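Local coordinates for outer membrane protein SusF (Bacteroides thetaiotaomicron, PDB 4FE9) that binds starch at the bacterial cell surface through its carbohydrate-binding modules, ahead of starch transport into the periplasm for degradation, at residues Ile194-Ala197 against Ser198-Asn201; Gly320-Asp323 against Ala324-Gln327; Val416-Lys419 against Ala420-Ala423. All blocks are in the same frame, centred on the assembly; numbering follows the deposited sequence. Where two conformers were deposited one is given.

Contact 1: Ile194-Ala197 against Ser198-Asn201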
# COMPACT_ATOMS: atom_id res chain seq x y z
N ILE A 194 -18.93 -12.51 2.44
CA ILE A 194 -19.25 -11.55 1.42
C ILE A 194 -20.31 -12.12 0.52
O ILE A 194 -20.24 -13.29 0.15
CB ILE A 194 -18.03 -11.24 0.59
CG1 ILE A 194 -16.94 -10.62 1.45
CG2 ILE A 194 -18.38 -10.28 -0.56
CD1 ILE A 194 -15.53 -10.74 0.81
N PHE A 195 -21.35 -11.37 0.27
CA PHE A 195 -22.41 -11.86 -0.61
C PHE A 195 -22.54 -10.96 -1.80
O PHE A 195 -22.57 -9.75 -1.66
CB PHE A 195 -23.74 -11.94 0.14
CG PHE A 195 -23.78 -13.03 1.16
CD1 PHE A 195 -23.22 -12.84 2.42
CD2 PHE A 195 -24.21 -14.29 0.81
CE1 PHE A 195 -23.15 -13.89 3.33
CE2 PHE A 195 -24.13 -15.34 1.71
CZ PHE A 195 -23.68 -15.11 2.98
N PRO A 196 -22.64 -11.55 -3.01
CA PRO A 196 -23.11 -10.76 -4.14
C PRO A 196 -24.54 -10.27 -3.88
O PRO A 196 -25.34 -10.97 -3.27
CB PRO A 196 -23.09 -11.76 -5.31
CG PRO A 196 -23.12 -13.08 -4.70
CD PRO A 196 -22.47 -12.97 -3.35
N ALA A 197 -24.86 -9.09 -4.38
CA ALA A 197 -26.21 -8.50 -4.22
C ALA A 197 -27.34 -9.45 -4.61
O ALA A 197 -28.39 -9.47 -3.97
CB ALA A 197 -26.32 -7.19 -5.01
N SER A 198 -27.10 -10.31 -5.60
CA SER A 198 -28.15 -11.21 -6.07
C SER A 198 -28.45 -12.36 -5.08
O SER A 198 -29.47 -13.05 -5.20
CB SER A 198 -27.80 -11.79 -7.45
OG SER A 198 -26.51 -12.40 -7.42
N ALA A 199 -27.57 -12.55 -4.09
CA ALA A 199 -27.80 -13.57 -3.04
C ALA A 199 -28.79 -13.11 -1.95
O ALA A 199 -29.15 -13.88 -1.04
CB ALA A 199 -26.48 -13.97 -2.40
N ILE A 200 -29.13 -11.83 -1.97
CA ILE A 200 -29.83 -11.21 -0.84
C ILE A 200 -31.16 -10.64 -1.30
O ILE A 200 -31.19 -9.77 -2.17
CB ILE A 200 -28.98 -10.09 -0.22
CG1 ILE A 200 -27.70 -10.68 0.38
CG2 ILE A 200 -29.78 -9.33 0.90
CD1 ILE A 200 -26.89 -9.68 1.10
N ASN A 201 -32.25 -11.21 -0.82
CA ASN A 201 -33.59 -10.76 -1.23
C ASN A 201 -34.44 -10.39 -0.01
O ASN A 201 -34.78 -11.25 0.77
CB ASN A 201 -34.27 -11.86 -2.05
CG ASN A 201 -33.53 -12.16 -3.37
OD1 ASN A 201 -33.48 -11.32 -4.25
ND2 ASN A 201 -32.81 -13.28 -3.41
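With Phe-195 CG and Ile-200 CG1 each anti to its own carbonyl carbon and beside the backbone N (chi1 -71° and -64°), the two side chains meet across a tight turn that brings their CB atoms to the same side. Ile-200 then runs on extended, which delivers CD1 to within 4.0 Å of Phe-195 CB. Ala-199 comes to the edge of the aromatic ring, near its plane, with CB 3.9 Å from Phe-195 CD2. A methyl suits this place, since the same CB also rests 4.2 Å from Pro-196 CG and so bridges ring edge and pyrrolidine.

The backbone sets these side chains in position. Ala-199 N donates to Pro-196 O at 2.9 Å, and Ile-200 N donates to Ala-197 O at 3.2 Å. Pro-196, having no N-H to offer and a ring-restrained phi, fits well where the strand gives way to the turn, while small Ala-197 touches Tyr-154 of strand 153-157. At the outer side Ser-198 turns OG back toward the pyrrolidine, 4.1 Å from Pro-196 CB, and spends its hydroxyl in a hydrogen bond with Asp-149.

Strand 191-196 carries the glucose-binding residues Asn-191, Phe-192 and Lys-193 at its beginning, and the Phe-195 side chain lies about 5 Å from a bound glucose at the nearest atoms. What follows is a short 3-10 turn built from two successive i to i+3 hydrogen bonds, which leads from a strand of the antiparallel sheet of carbohydrate-binding module 1 into the small strand pair 200-201 and 204-205.

Contact 2: Gly320-Asp323 against Ala324-Gln327; sequences GFVD and AISQ
Val-322 and Ile-325 meet across an inverse gamma turn centred on Ala-324, in the loop that leads from strand 306-310 to helix 327-333 of carbohydrate-binding module 2. The one hydrogen bond between the two segments belongs to the turn itself: Ile-325 N donates to Asp-323 O at 2.9 Å. It is weak, bent to 143° at the hydrogen, as is usual when a ring of bonded atoms is closed over a single residue. Asp-323 and Ala-324 lie at the rounded outside of the turn, where a charged group can reach solvent and a small methyl fits against Val-362.

The apolar contacts are made by Ile-325, whose CB points back toward the preceding residues. Its CG1 lies 4.0 Å from Val-322 CG2, the two side chains crossing at about a right angle. With CG1 anti to the carbonyl carbon (chi1 -55°) and the chain then extended, CD1 comes obliquely to the Phe-321 ring, 4.0 Å from CE1. Leu-342 of strand 341-343 touches both Phe-321 and Ile-325, while Val-322 rests on strand 360-366, and the branched and aromatic residues thereby fit the loop to the sheet. An alanine in place of Ile-325 would lack CG1 and CD1, and would probably open a gap between Phe-321 and Val-322, leaving the ring freer to shift.

Beyond the turn Ser-326 holds the N-cap position of the helix. The polar cost falls on Val-322 O: buried here with no partner in the model, it lies 3.5 Å from Ile-325 CD1.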
# COMPACT_ATOMS: atom_id res chain seq x y z
N GLY A 320 10.60 6.04 11.82
CA GLY A 320 11.53 6.88 11.09
C GLY A 320 11.51 6.53 9.61
O GLY A 320 10.49 6.71 8.92
N PHE A 321 12.61 5.96 9.13
CA PHE A 321 12.65 5.45 7.76
C PHE A 321 11.62 4.30 7.60
O PHE A 321 11.51 3.43 8.46
CB PHE A 321 14.07 4.98 7.41
CG PHE A 321 14.24 4.56 5.99
CD1 PHE A 321 14.54 5.51 5.01
CD2 PHE A 321 14.02 3.23 5.61
CE1 PHE A 321 14.52 5.16 3.64
CE2 PHE A 321 14.16 2.84 4.27
CZ PHE A 321 14.39 3.82 3.28
N VAL A 322 10.78 4.41 6.57
CA VAL A 322 9.78 3.40 6.28
C VAL A 322 9.86 3.02 4.80
O VAL A 322 10.50 3.71 4.02
CB VAL A 322 8.33 3.89 6.59
CG1 VAL A 322 8.22 4.39 8.02
CG2 VAL A 322 7.92 4.98 5.62
N ASP A 323 9.09 2.02 4.39
CA ASP A 323 9.22 1.51 3.03
C ASP A 323 8.53 2.35 1.94
O ASP A 323 9.07 2.49 0.85
CB ASP A 323 8.77 0.05 2.96
CG ASP A 323 9.95 -0.91 2.89
OD1 ASP A 323 10.51 -1.23 3.97
OD2 ASP A 323 10.37 -1.26 1.74
N ALA A 324 7.37 2.93 2.23
CA ALA A 324 6.66 3.71 1.20
C ALA A 324 7.15 5.16 1.16
O ALA A 324 6.48 6.10 1.67
CB ALA A 324 5.13 3.63 1.39
N ILE A 325 8.39 5.33 0.70
CA ILE A 325 8.92 6.65 0.36
C ILE A 325 9.25 6.70 -1.13
O ILE A 325 10.00 5.88 -1.62
CB ILE A 325 10.18 6.99 1.21
CG1 ILE A 325 9.87 6.86 2.71
CG2 ILE A 325 10.70 8.41 0.88
CD1 ILE A 325 11.03 7.19 3.64
N SER A 326 8.46 7.47 -1.86
CA SER A 326 8.80 7.90 -3.21
C SER A 326 10.31 7.81 -3.53
O SER A 326 11.15 8.30 -2.75
CB SER A 326 8.36 9.35 -3.37
OG SER A 326 7.72 9.52 -4.59
N GLN A 327 10.62 7.37 -4.75
CA GLN A 327 11.96 7.63 -5.32
C GLN A 327 12.19 9.14 -5.51
O GLN A 327 13.28 9.64 -5.21
CB GLN A 327 12.17 6.87 -6.65
CG GLN A 327 13.65 6.90 -7.19
CD GLN A 327 14.68 6.42 -6.13
OE1 GLN A 327 14.56 5.33 -5.58
NE2 GLN A 327 15.65 7.27 -5.83

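Contact 3: Val416-Lys419 against Ala420-Ala423; sequences VNPK and AVSA
Asn-417 reaches across a turn to the backbone of Val-421 and Ser-422. From CB its chain runs straight out, with CG anti to the backbone N (chi1 180°), and this carries the amide over to the far arm of the loop. CG itself comes to 3.8 Å from Val-421 O. The oxygen, OD1, lies 3.9 Å from Ala-423 CA. A modelled water also sits beside OD1 and Val-421 O, but so close to both that its bonding is doubtful. At the other tip ND2 gives a weak hydrogen bond to Val-421 O at 3.2 Å and a second weak one to Ser-422 O at 3.3 Å. An asparagine suits the place, because one N-H of its short amide, that on the OD1 side, is shared between two successive carbonyls, which fits both bonds being weak (131° and 146°).

The span it crosses is closed by Val-421 N, which donates to Pro-418 O at 3.0 Å. Next to that bond Pro-418 and Val-421 lie side by side, CD of the proline 4.2 Å from CG2 of the valine. Lys-419 and Ala-420 occupy the exposed corners, and the backbone N of Lys-419 is hydrogen-bonded to the Glu-366 carboxylate. Tyr-353 touches both Pro-418 and Ala-420, tying the loop to the preceding module. This is a type I beta turn, bridged by an asparagine side chain, in the loop between strands 410-415 and 430-434 of carbohydrate-binding module 3.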
# COMPACT_ATOMS: atom_id res chain seq x y z
N VAL A 416 -0.47 25.42 1.08
CA VAL A 416 0.31 24.46 0.30
C VAL A 416 -0.64 23.50 -0.40
O VAL A 416 -1.85 23.61 -0.24
CB VAL A 416 1.25 23.66 1.21
CG1 VAL A 416 2.24 24.60 1.92
CG2 VAL A 416 0.44 22.87 2.23
N ASN A 417 -0.10 22.64 -1.25
CA ASN A 417 -0.89 21.58 -1.86
C ASN A 417 0.01 20.36 -2.14
O ASN A 417 0.64 20.29 -3.17
CB ASN A 417 -1.51 22.07 -3.18
CG ASN A 417 -2.36 20.98 -3.89
OD1 ASN A 417 -2.14 20.66 -5.07
ND2 ASN A 417 -3.39 20.45 -3.17
N PRO A 418 0.02 19.37 -1.23
CA PRO A 418 0.81 18.14 -1.47
C PRO A 418 0.39 17.36 -2.72
O PRO A 418 -0.75 17.47 -3.18
CB PRO A 418 0.57 17.31 -0.20
CG PRO A 418 -0.01 18.33 0.83
CD PRO A 418 -0.78 19.29 -0.00
N LYS A 419 1.32 16.58 -3.27
CA LYS A 419 1.03 15.71 -4.42
C LYS A 419 -0.24 14.95 -4.20
O LYS A 419 -1.03 14.78 -5.13
CB LYS A 419 2.18 14.71 -4.67
CG LYS A 419 3.22 15.21 -5.67
CD LYS A 419 3.31 16.76 -5.67
CE LYS A 419 4.33 17.29 -6.71
NZ LYS A 419 4.50 18.79 -6.59
N ALA A 420 -0.33 14.30 -3.04
CA ALA A 420 -1.41 13.33 -2.77
C ALA A 420 -2.79 13.99 -2.74
O ALA A 420 -3.81 13.31 -2.77
CB ALA A 420 -1.15 12.59 -1.46
N VAL A 421 -2.83 15.32 -2.60
CA VAL A 421 -4.12 16.04 -2.49
C VAL A 421 -4.45 16.78 -3.80
O VAL A 421 -3.60 17.47 -4.36
CB VAL A 421 -4.10 17.07 -1.31
CG1 VAL A 421 -5.47 17.87 -1.23
CG2 VAL A 421 -3.78 16.38 -0.00
N SER A 422 -5.68 16.62 -4.29
CA SER A 422 -6.07 17.25 -5.55
C SER A 422 -6.07 18.78 -5.43
O SER A 422 -6.31 19.34 -4.35
CB SER A 422 -7.45 16.78 -5.97
OG SER A 422 -8.45 17.38 -5.17
N ALA A 423 -5.82 19.46 -6.54
CA ALA A 423 -5.72 20.94 -6.54
C ALA A 423 -7.04 21.58 -6.08
O ALA A 423 -7.05 22.61 -5.41
CB ALA A 423 -5.32 21.46 -7.92
O HOH W 1 -1.62 18.25 -5.52

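The three contacts fall one in each carbohydrate-binding module and follow one another along the chain. Contacts 2 and 3 are the nearer pair, with centres about 19 Å apart and nearest atoms about 7 Å apart, across the border of modules 2 and 3. Contact 1 lies well apart, its centre about 40 Å from that of contact 2 and about 38 Å from that of contact 3. Their relation to ligands differs. Contact 1 closes the strand that carries the glucose-binding residues Asn-191 to Lys-193, whereas the Phe-321 side chain in contact 2 is about 10 Å from a bound glucose, and the Ala-423 side chain in contact 3 is about 12 Å from the sodium ion.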